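Local coordinates for protein SnoN,SnoN (Streptomyces nogalater, PDB 5EQU) that binds iron, 2-oxoglutarate and nogalamycin RO, and is probably an epimerase of the 2-oxoglutarate-dependent dioxygenase family, at residues A[81-86]-A[126-131]; A[162-167]-A[235-240]; A[121-126]-A[239-244]. All coordinates share one frame; numbering follows the deposited sequence.

Contact 1: residues A[81-86]-A[126-131]. With 5R6 (Nogalamycin RO), chain G; AKG (2-oxoglutaric acid), chain F.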
# COMPACT_ATOMS: atom_id res chain seq x y z
N GLY A 81 -4.85 -13.43 15.66
CA GLY A 81 -3.42 -13.56 15.42
C GLY A 81 -2.95 -12.35 14.68
O GLY A 81 -3.71 -11.40 14.47
N THR A 82 -1.71 -12.39 14.24
CA THR A 82 -1.05 -11.25 13.61
C THR A 82 -1.36 -11.23 12.14
O THR A 82 -1.12 -12.20 11.45
CB THR A 82 0.47 -11.34 13.80
OG1 THR A 82 0.77 -11.35 15.20
CG2 THR A 82 1.17 -10.17 13.12
N VAL A 83 -1.91 -10.11 11.67
CA VAL A 83 -2.11 -9.85 10.25
C VAL A 83 -0.73 -9.55 9.63
O VAL A 83 -0.34 -10.11 8.60
CB VAL A 83 -3.08 -8.67 10.03
CG1 VAL A 83 -3.22 -8.32 8.56
CG2 VAL A 83 -4.47 -8.97 10.58
N MET A 84 -0.01 -8.65 10.27
CA MET A 84 1.38 -8.37 9.89
C MET A 84 2.02 -7.55 10.96
O MET A 84 1.32 -7.00 11.82
CB MET A 84 1.44 -7.58 8.58
CG MET A 84 0.60 -6.34 8.60
SD MET A 84 0.78 -5.37 7.12
CE MET A 84 -0.43 -6.12 6.03
N ASP A 85 3.36 -7.50 10.92
CA ASP A 85 4.12 -6.46 11.59
C ASP A 85 4.59 -5.53 10.49
O ASP A 85 4.79 -5.97 9.36
CB ASP A 85 5.31 -7.00 12.40
CG ASP A 85 4.88 -7.92 13.53
OD1 ASP A 85 4.30 -7.47 14.53
OD2 ASP A 85 5.12 -9.12 13.43
N TYR A 86 4.71 -4.24 10.82
CA TYR A 86 5.18 -3.25 9.86
C TYR A 86 5.92 -2.10 10.48
O TYR A 86 5.66 -1.75 11.63
CB TYR A 86 4.06 -2.69 8.98
CG TYR A 86 2.99 -1.86 9.66
CD1 TYR A 86 1.86 -2.46 10.21
CD2 TYR A 86 3.09 -0.47 9.72
CE1 TYR A 86 0.87 -1.69 10.82
CE2 TYR A 86 2.10 0.29 10.31
CZ TYR A 86 1.00 -0.33 10.86
OH TYR A 86 0.03 0.43 11.46
N LEU A 126 6.53 -4.19 5.26
CA LEU A 126 5.50 -5.17 5.69
C LEU A 126 6.06 -6.57 5.88
O LEU A 126 6.87 -7.04 5.07
CB LEU A 126 4.35 -5.22 4.69
CG LEU A 126 3.70 -3.91 4.21
CD1 LEU A 126 2.48 -4.22 3.34
CD2 LEU A 126 3.28 -2.97 5.33
N LEU A 127 5.64 -7.23 6.96
CA LEU A 127 6.08 -8.58 7.30
C LEU A 127 4.90 -9.48 7.74
O LEU A 127 4.22 -9.14 8.71
CB LEU A 127 7.12 -8.52 8.42
CG LEU A 127 7.64 -9.84 9.01
CD1 LEU A 127 8.44 -10.64 7.99
CD2 LEU A 127 8.47 -9.62 10.26
N LYS A 128 4.66 -10.59 7.03
CA LYS A 128 3.82 -11.68 7.53
C LYS A 128 4.70 -12.86 7.70
O LYS A 128 5.26 -13.35 6.72
CB LYS A 128 2.78 -12.17 6.53
CG LYS A 128 1.59 -11.30 6.27
CD LYS A 128 0.49 -12.10 5.60
CE LYS A 128 -0.68 -11.22 5.24
NZ LYS A 128 -1.59 -11.07 6.39
N GLU A 129 4.76 -13.40 8.91
CA GLU A 129 5.53 -14.62 9.12
C GLU A 129 4.94 -15.40 10.26
O GLU A 129 4.25 -14.83 11.10
CB GLU A 129 6.99 -14.29 9.44
CG GLU A 129 7.12 -13.25 10.54
CD GLU A 129 8.40 -13.37 11.33
OE1 GLU A 129 9.43 -13.79 10.76
OE2 GLU A 129 8.35 -13.01 12.53
N ASN A 130 5.23 -16.69 10.30
CA ASN A 130 4.78 -17.54 11.39
C ASN A 130 5.82 -17.52 12.50
O ASN A 130 7.02 -17.59 12.23
CB ASN A 130 4.47 -18.95 10.90
CG ASN A 130 3.29 -18.96 9.94
OD1 ASN A 130 2.17 -18.61 10.30
ND2 ASN A 130 3.55 -19.33 8.71
N LYS A 131 5.35 -17.35 13.73
CA LYS A 131 6.19 -17.40 14.93
C LYS A 131 5.66 -18.56 15.74
O LYS A 131 4.59 -19.10 15.43
CB LYS A 131 6.11 -16.10 15.73
CG LYS A 131 7.14 -15.05 15.34
CD LYS A 131 6.68 -13.63 15.66
CE LYS A 131 5.77 -13.07 14.57
NZ LYS A 131 4.90 -11.96 15.04
CAR 5R6 G . -10.02 -7.52 11.84
CBN 5R6 G . -10.59 -8.87 11.99
OAL 5R6 G . -11.26 -9.24 10.74
CBR 5R6 G . -11.42 -8.98 13.31
OAM 5R6 G . -10.61 -9.79 14.15
CBM 5R6 G . -11.63 -7.64 14.12
CAB 5R6 G . -12.70 -7.72 15.20
OAW 5R6 G . -11.91 -6.52 13.27
CBP 5R6 G . -11.03 -6.38 12.09
OAX 5R6 G . -10.25 -5.17 12.12
CBQ 5R6 G . -9.47 -4.53 13.18
CAT 5R6 G . -8.92 -5.36 14.37
CBW 5R6 G . -8.37 -4.38 15.44
CAE 5R6 G . -7.65 -5.12 16.59
OAO 5R6 G . -9.49 -3.75 16.02
CBF 5R6 G . -8.45 -3.72 12.59
CBB 5R6 G . -8.42 -3.43 11.21
OAK 5R6 G . -9.35 -4.01 10.42
CBK 5R6 G . -7.50 -2.59 10.57
CBH 5R6 G . -7.53 -2.35 9.20
OAI 5R6 G . -8.36 -2.92 8.48
CBJ 5R6 G . -6.59 -1.46 8.66
CBA 5R6 G . -6.60 -1.20 7.30
OAJ 5R6 G . -7.53 -1.86 6.55
CAP 5R6 G . -5.71 -0.35 6.72
CBD 5R6 G . -4.73 0.28 7.46
CBX 5R6 G . -3.82 1.23 6.91
CAF 5R6 G . -4.60 2.25 6.03
OAY 5R6 G . -3.28 2.12 7.92
CBS 5R6 G . -2.68 0.63 6.13
OAN 5R6 G . -1.84 1.68 5.58
CBT 5R6 G . -1.87 -0.27 7.06
NBV 5R6 G . -0.67 -0.75 6.37
CAD 5R6 G . 0.12 -1.64 7.24
CAC 5R6 G . -0.93 -1.42 5.06
CAS 5R6 G . -1.52 0.46 8.40
CBO 5R6 G . -2.67 1.40 8.95
OAV 5R6 G . -3.73 0.66 9.55
CBE 5R6 G . -4.69 0.02 8.81
CBL 5R6 G . -5.60 -0.84 9.44
CBG 5R6 G . -5.59 -1.10 10.82
OAH 5R6 G . -4.75 -0.58 11.53
CBI 5R6 G . -6.54 -1.97 11.38
CAQ 5R6 G . -6.57 -2.23 12.77
CBC 5R6 G . -7.50 -3.09 13.39
CBU 5R6 G . -7.47 -3.23 14.82
CAZ 5R6 G . -7.98 -1.98 15.42
OAG 5R6 G . -7.62 -1.60 16.54
OAU 5R6 G . -9.00 -1.30 14.76
CAA 5R6 G . -9.83 -0.36 15.49
C1 AKG F . -2.32 -2.41 1.10
O1 AKG F . -1.11 -2.20 0.84
O2 AKG F . -3.21 -1.60 0.74
C2 AKG F . -2.71 -3.65 1.80
O5 AKG F . -3.84 -3.81 2.29
C3 AKG F . -1.60 -4.70 1.92
C4 AKG F . -2.07 -5.99 2.58
C5 AKG F . -0.98 -7.03 2.78
O3 AKG F . -1.30 -8.09 3.36
O4 AKG F . 0.20 -6.77 2.40

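Contact 2: residues A[162-167]-A[235-240]. With AKG (2-oxoglutaric acid), chain F.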
# COMPACT_ATOMS: atom_id res chain seq x y z
N ALA A 162 7.15 -6.45 -4.04
CA ALA A 162 7.64 -7.72 -3.53
C ALA A 162 9.19 -7.69 -3.45
O ALA A 162 9.87 -7.32 -4.43
CB ALA A 162 7.17 -8.84 -4.46
N LEU A 163 9.73 -8.03 -2.28
CA LEU A 163 11.17 -8.10 -2.01
C LEU A 163 11.66 -9.51 -1.82
O LEU A 163 12.88 -9.74 -1.70
CB LEU A 163 11.55 -7.30 -0.75
CG LEU A 163 11.23 -5.81 -0.76
CD1 LEU A 163 11.73 -5.17 0.52
CD2 LEU A 163 11.85 -5.13 -1.98
N VAL A 164 10.72 -10.43 -1.72
CA VAL A 164 10.94 -11.84 -1.91
C VAL A 164 9.88 -12.36 -2.88
O VAL A 164 9.00 -11.63 -3.31
CB VAL A 164 10.86 -12.61 -0.57
CG1 VAL A 164 11.92 -12.09 0.38
CG2 VAL A 164 9.45 -12.51 0.07
N ASP A 165 10.01 -13.63 -3.25
CA ASP A 165 9.00 -14.28 -4.05
C ASP A 165 7.80 -14.42 -3.16
O ASP A 165 7.94 -14.84 -2.01
CB ASP A 165 9.47 -15.67 -4.53
CG ASP A 165 10.37 -15.59 -5.75
OD1 ASP A 165 10.39 -14.56 -6.46
OD2 ASP A 165 11.04 -16.58 -6.01
N VAL A 166 6.63 -14.08 -3.69
CA VAL A 166 5.38 -14.22 -2.96
C VAL A 166 4.42 -15.08 -3.76
O VAL A 166 3.51 -14.55 -4.46
CB VAL A 166 4.74 -12.84 -2.64
CG1 VAL A 166 3.59 -13.01 -1.66
CG2 VAL A 166 5.76 -11.90 -2.05
N PRO A 167 4.59 -16.41 -3.67
CA PRO A 167 3.54 -17.23 -4.27
C PRO A 167 2.27 -17.13 -3.41
O PRO A 167 2.32 -16.60 -2.30
CB PRO A 167 4.12 -18.64 -4.21
CG PRO A 167 5.02 -18.63 -3.04
CD PRO A 167 5.58 -17.23 -2.95
N PRO A 235 9.57 -15.74 5.55
CA PRO A 235 8.78 -14.54 5.75
C PRO A 235 8.34 -13.86 4.48
O PRO A 235 9.05 -13.91 3.50
CB PRO A 235 9.71 -13.63 6.56
CG PRO A 235 11.02 -14.32 6.65
CD PRO A 235 10.79 -15.75 6.35
N ARG A 236 7.18 -13.25 4.49
CA ARG A 236 6.73 -12.41 3.39
C ARG A 236 7.19 -10.97 3.67
O ARG A 236 6.73 -10.36 4.64
CB ARG A 236 5.22 -12.46 3.27
CG ARG A 236 4.70 -11.90 1.96
CD ARG A 236 3.24 -11.52 2.08
NE ARG A 236 3.11 -10.24 2.78
CZ ARG A 236 2.01 -9.51 2.89
NH1 ARG A 236 0.86 -9.92 2.39
NH2 ARG A 236 2.07 -8.35 3.57
N LEU A 237 8.04 -10.44 2.79
CA LEU A 237 8.70 -9.16 2.95
C LEU A 237 8.37 -8.34 1.73
O LEU A 237 8.50 -8.82 0.60
CB LEU A 237 10.20 -9.32 3.15
CG LEU A 237 10.59 -9.88 4.53
CD1 LEU A 237 11.95 -10.55 4.54
CD2 LEU A 237 10.62 -8.79 5.57
N SER A 238 7.89 -7.13 1.96
CA SER A 238 7.46 -6.22 0.90
C SER A 238 7.38 -4.80 1.46
O SER A 238 7.48 -4.58 2.66
CB SER A 238 6.05 -6.62 0.37
OG SER A 238 5.09 -6.65 1.41
N THR A 239 7.16 -3.85 0.58
CA THR A 239 6.86 -2.51 1.00
C THR A 239 5.57 -2.11 0.32
O THR A 239 5.29 -2.55 -0.79
CB THR A 239 7.95 -1.50 0.59
OG1 THR A 239 8.05 -1.42 -0.84
CG2 THR A 239 9.27 -1.87 1.22
N SER A 240 4.84 -1.22 1.00
CA SER A 240 3.60 -0.63 0.46
C SER A 240 3.71 0.86 0.64
O SER A 240 3.93 1.33 1.74
CB SER A 240 2.39 -1.13 1.23
OG SER A 240 1.23 -0.50 0.75
C1 AKG F . -2.32 -2.41 1.10
O1 AKG F . -1.11 -2.20 0.84
O2 AKG F . -3.21 -1.60 0.74
C2 AKG F . -2.71 -3.65 1.80
O5 AKG F . -3.84 -3.81 2.29
C3 AKG F . -1.60 -4.70 1.92
C4 AKG F . -2.07 -5.99 2.58
C5 AKG F . -0.98 -7.03 2.78
O3 AKG F . -1.30 -8.09 3.36
O4 AKG F . 0.20 -6.77 2.40

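Contact 3: residues A[121-126]-A[239-244]. With 5R6 (Nogalamycin RO), chain G; AKG (2-oxoglutaric acid), chain F.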
# COMPACT_ATOMS: atom_id res chain seq x y z
N PHE A 121 2.90 9.98 0.39
CA PHE A 121 2.32 10.15 1.72
C PHE A 121 3.05 9.32 2.75
O PHE A 121 3.42 9.83 3.84
CB PHE A 121 0.83 9.80 1.70
CG PHE A 121 0.20 9.79 3.06
CD1 PHE A 121 0.11 10.95 3.79
CD2 PHE A 121 -0.35 8.62 3.59
CE1 PHE A 121 -0.48 10.96 5.05
CE2 PHE A 121 -0.94 8.62 4.85
CZ PHE A 121 -1.00 9.80 5.58
N LYS A 122 3.23 8.04 2.44
CA LYS A 122 3.97 7.14 3.36
C LYS A 122 4.49 5.91 2.65
O LYS A 122 3.96 5.55 1.61
CB LYS A 122 3.11 6.70 4.55
CG LYS A 122 1.95 5.77 4.19
CD LYS A 122 1.12 5.42 5.42
CE LYS A 122 -0.13 4.65 5.05
NZ LYS A 122 -0.70 4.01 6.26
N LEU A 123 5.52 5.29 3.24
CA LEU A 123 5.89 3.93 2.89
C LEU A 123 6.05 3.09 4.14
O LEU A 123 6.67 3.51 5.13
CB LEU A 123 7.19 3.87 2.05
CG LEU A 123 7.76 2.49 1.69
CD1 LEU A 123 8.62 2.56 0.44
CD2 LEU A 123 8.59 1.92 2.81
N GLU A 124 5.53 1.87 4.06
CA GLU A 124 5.64 0.90 5.14
C GLU A 124 6.38 -0.35 4.69
O GLU A 124 6.18 -0.82 3.60
CB GLU A 124 4.24 0.53 5.62
CG GLU A 124 3.53 1.71 6.30
CD GLU A 124 2.02 1.56 6.43
OE1 GLU A 124 1.37 0.83 5.63
OE2 GLU A 124 1.48 2.22 7.33
N VAL A 125 7.17 -0.89 5.59
CA VAL A 125 7.82 -2.13 5.39
C VAL A 125 6.94 -3.19 6.04
O VAL A 125 6.66 -3.09 7.23
CB VAL A 125 9.22 -2.07 6.02
CG1 VAL A 125 9.88 -3.40 5.96
CG2 VAL A 125 10.07 -1.09 5.22
N LEU A 126 6.53 -4.19 5.26
CA LEU A 126 5.50 -5.17 5.69
C LEU A 126 6.06 -6.57 5.88
O LEU A 126 6.87 -7.04 5.07
CB LEU A 126 4.35 -5.22 4.69
CG LEU A 126 3.70 -3.91 4.21
CD1 LEU A 126 2.48 -4.22 3.34
CD2 LEU A 126 3.28 -2.97 5.33
N THR A 239 7.16 -3.85 0.58
CA THR A 239 6.86 -2.51 1.00
C THR A 239 5.57 -2.11 0.32
O THR A 239 5.29 -2.55 -0.79
CB THR A 239 7.95 -1.50 0.59
OG1 THR A 239 8.05 -1.42 -0.84
CG2 THR A 239 9.27 -1.87 1.22
N SER A 240 4.84 -1.22 1.00
CA SER A 240 3.60 -0.63 0.46
C SER A 240 3.71 0.86 0.64
O SER A 240 3.93 1.33 1.74
CB SER A 240 2.39 -1.13 1.23
OG SER A 240 1.23 -0.50 0.75
N ALA A 241 3.61 1.59 -0.47
CA ALA A 241 3.79 3.01 -0.50
C ALA A 241 2.52 3.63 -1.03
O ALA A 241 1.99 3.20 -2.06
CB ALA A 241 4.95 3.41 -1.38
N VAL A 242 2.04 4.64 -0.33
CA VAL A 242 0.85 5.37 -0.73
C VAL A 242 1.26 6.70 -1.38
O VAL A 242 2.05 7.47 -0.81
CB VAL A 242 -0.05 5.67 0.50
CG1 VAL A 242 -1.30 6.44 0.09
CG2 VAL A 242 -0.40 4.39 1.22
N TYR A 243 0.63 6.98 -2.52
CA TYR A 243 0.85 8.19 -3.28
C TYR A 243 -0.45 8.95 -3.37
O TYR A 243 -1.54 8.37 -3.55
CB TYR A 243 1.40 7.84 -4.68
CG TYR A 243 2.69 7.06 -4.61
CD1 TYR A 243 3.86 7.66 -4.19
CD2 TYR A 243 2.75 5.71 -4.96
CE1 TYR A 243 5.06 6.95 -4.11
CE2 TYR A 243 3.94 4.99 -4.86
CZ TYR A 243 5.10 5.61 -4.45
OH TYR A 243 6.29 4.90 -4.34
N MET A 244 -0.33 10.27 -3.24
CA MET A 244 -1.47 11.16 -3.23
C MET A 244 -1.29 12.26 -4.25
O MET A 244 -0.18 12.56 -4.68
CB MET A 244 -1.65 11.75 -1.83
CG MET A 244 -0.53 12.66 -1.39
SD MET A 244 -0.65 12.99 0.34
CE MET A 244 0.83 13.97 0.64
CAR 5R6 G . -10.02 -7.52 11.84
CBN 5R6 G . -10.59 -8.87 11.99
OAL 5R6 G . -11.26 -9.24 10.74
CBR 5R6 G . -11.42 -8.98 13.31
OAM 5R6 G . -10.61 -9.79 14.15
CBM 5R6 G . -11.63 -7.64 14.12
CAB 5R6 G . -12.70 -7.72 15.20
OAW 5R6 G . -11.91 -6.52 13.27
CBP 5R6 G . -11.03 -6.38 12.09
OAX 5R6 G . -10.25 -5.17 12.12
CBQ 5R6 G . -9.47 -4.53 13.18
CAT 5R6 G . -8.92 -5.36 14.37
CBW 5R6 G . -8.37 -4.38 15.44
CAE 5R6 G . -7.65 -5.12 16.59
OAO 5R6 G . -9.49 -3.75 16.02
CBF 5R6 G . -8.45 -3.72 12.59
CBB 5R6 G . -8.42 -3.43 11.21
OAK 5R6 G . -9.35 -4.01 10.42
CBK 5R6 G . -7.50 -2.59 10.57
CBH 5R6 G . -7.53 -2.35 9.20
OAI 5R6 G . -8.36 -2.92 8.48
CBJ 5R6 G . -6.59 -1.46 8.66
CBA 5R6 G . -6.60 -1.20 7.30
OAJ 5R6 G . -7.53 -1.86 6.55
CAP 5R6 G . -5.71 -0.35 6.72
CBD 5R6 G . -4.73 0.28 7.46
CBX 5R6 G . -3.82 1.23 6.91
CAF 5R6 G . -4.60 2.25 6.03
OAY 5R6 G . -3.28 2.12 7.92
CBS 5R6 G . -2.68 0.63 6.13
OAN 5R6 G . -1.84 1.68 5.58
CBT 5R6 G . -1.87 -0.27 7.06
NBV 5R6 G . -0.67 -0.75 6.37
CAD 5R6 G . 0.12 -1.64 7.24
CAC 5R6 G . -0.93 -1.42 5.06
CAS 5R6 G . -1.52 0.46 8.40
CBO 5R6 G . -2.67 1.40 8.95
OAV 5R6 G . -3.73 0.66 9.55
CBE 5R6 G . -4.69 0.02 8.81
CBL 5R6 G . -5.60 -0.84 9.44
CBG 5R6 G . -5.59 -1.10 10.82
OAH 5R6 G . -4.75 -0.58 11.53
CBI 5R6 G . -6.54 -1.97 11.38
CAQ 5R6 G . -6.57 -2.23 12.77
CBC 5R6 G . -7.50 -3.09 13.39
CBU 5R6 G . -7.47 -3.23 14.82
CAZ 5R6 G . -7.98 -1.98 15.42
OAG 5R6 G . -7.62 -1.60 16.54
OAU 5R6 G . -9.00 -1.30 14.76
CAA 5R6 G . -9.83 -0.36 15.49
C1 AKG F . -2.32 -2.41 1.10
O1 AKG F . -1.11 -2.20 0.84
O2 AKG F . -3.21 -1.60 0.74
C2 AKG F . -2.71 -3.65 1.80
O5 AKG F . -3.84 -3.81 2.29
C3 AKG F . -1.60 -4.70 1.92
C4 AKG F . -2.07 -5.99 2.58
C5 AKG F . -0.98 -7.03 2.78
O3 AKG F . -1.30 -8.09 3.36
O4 AKG F . 0.20 -6.77 2.40

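Contact 1: residues A[81-86]-A[126-131]
Asp85 and Leu127 face each other as an antiparallel hydrogen-bonded pair: Asp85 N donates to Leu127 O at 2.9 Å, and Leu127 N returns the bond to Asp85 O at 2.8 Å. The carboxylate of Asp85, with CG turned beside its own backbone N (chi1 -62°), meets Lys131, which comes from the opposite direction out of the loop that follows the strand. Asp85 OD2 receives Lys131 NZ on its syn lone pair at 3.3 Å, a fairly long salt bridge between partly exposed residues. On the other face of the sheet Leu126 pairs with Tyr86 and divides its branches. Its CD2 rests 3.7 Å from Tyr86 CB and 3.9 Å from Met84 SD, while CD1 turns to 2-oxoglutarate. Met84 bends at its last torsion (chi3 86°), which brings CE to 3.4 Å from C5 of 2-oxoglutarate and leaves SD beside CAD of nogalamycin RO. That N-methyl carbon, CAD, sits 3.5 Å above the centre of the Tyr86 ring. Met84 and Leu126 thereby touch both ligands. Lys128 runs alongside Val83 and gives NZ to Val83 O at 2.7 Å; Thr139 and Val137 also accept bonds from this ammonium group, whose charge may partly offset the nearby carboxylate of 2-oxoglutarate. Both segments belong to the first SnoN part of the fusion, residues 14-202. Strand 118-128 lies between strands 236-245 and 81-87 in an antiparallel sheet, and 81-87 pairs in turn with outermost strand 74-78, where Val83 and Met84 both face Trp76 in a classic beta bulge.

Contact 2: residues A[162-167]-A[235-240]
Strand 236-245 supplies part of the 2-oxoglutarate site of a cupin-type beta fold, and the loop leaving its neighbour, strand 157-162, packs against it through Val166 on Arg236 and Leu163 on Leu237 and Ser238. The contact joins the two parts of the engineered fusion: 162-167 comes from residues 14-202, and 235-240 from residues 203-305. Ala162 and Ser238 form a non-hydrogen-bonded antiparallel pair. Beyond them Leu163 N donates to Leu237 O at 3.2 Å, tilted 28° from the carbonyl plane, as the chain turns away. The side chains of Leu163 and Thr239 cross at about a right angle, Leu163 CD1 lying 4.2 Å from Thr239 CG2. Val164 spreads its methyls, CG2 lying 3.7 Å from Pro235 O and CG1 4.3 Å from Leu237 CB. Val166 CG1 leans on Arg236 CG at 3.9 Å, and its CG2 reaches the same methylene. Arg236 sets out with CG opposite its backbone N (chi1 -166°) and then bends at chi3 (78°), which swings the guanidinium toward 2-oxoglutarate. There Arg236 NH1 donates to O3 of 2-oxoglutarate at 3.0 Å. Arg236 NH2 donates to O4 of 2-oxoglutarate at 2.7 Å. Ligand carbon C5 lies in the guanidinium plane, at its edge. Gly171 O takes a further bond from NH1, helping fix the rotation of the group. A leucine in place of Arg236 would probably leave the C5 carboxylate without its two N-H donors and its countercharge. Ser240 OG donates to O1 at the far end of 2-oxoglutarate at 2.9 Å. One strand thus grips both carboxylates, one with a charged guanidinium and the other with a neutral hydroxyl, while Thr139 and Trp160 supply further bonds, an arrangement suited to a dicarboxylate.

Contact 3: residues A[121-126]-A[239-244]
Two neighbouring strands of the antiparallel cupin-type sheet pair here, Lys122 facing Val242 and Glu124 facing Ser240; 121-126 belongs to the first SnoN part of the fusion (residues 14-202) and 239-244 to the second (203-305). Backbone bonds run both ways: Glu124 N donates to Ser240 O at 2.9 Å and Ser240 N to Glu124 O at 3.0 Å, while Val242 N reaches Lys122 O. At the other end Val242 O takes Phe121 N firmly and Lys122 N only weakly, a classic beta bulge.

Among apolar contacts, Leu123 CB lies 4.1 Å from Ala241 CB, and both Leu123 methyls meet Thr239 CB from the same side. The Met244 side chain crosses that of Phe121 at about a right angle, Met244 SD lying 3.8 Å from Phe121 CB and oblique to the ring, a Met-aromatic contact.

Charged groups line the face toward nogalamycin RO. Lys122 is extended beyond CG, its CE passing 3.8 Å from Val242 CG2, and NZ donates to ligand OAN at 2.7 Å. Lys122 NZ also salt-bridges Glu124 OE2, approaching from above the carboxylate plane. The other oxygen, Glu124 OE1, accepts a bond from the ligand's amine nitrogen NBV at 2.7 Å.

How the contacts relate
Contact 1 opens first, where 81-86 waits through three helices and the start of strand 118-128 before 126-131 returns to pair with it. Contact 3 has by then opened at 121-126, so the two cross, sharing Leu126 and strand 118-128. Contact 2 opens at 162-167, after contact 1 has closed, and closes on strand 236-245 at 235-240, just ahead of 239-244, where contact 3 closes; the last two segments overlap at Thr239 and Ser240. Together the contacts tie strands 81-87, 118-128 and 236-245, and the end of 157-162, into one continuous part of the sheet. All three touch 2-oxoglutarate, and contacts 1 and 3 also touch nogalamycin RO.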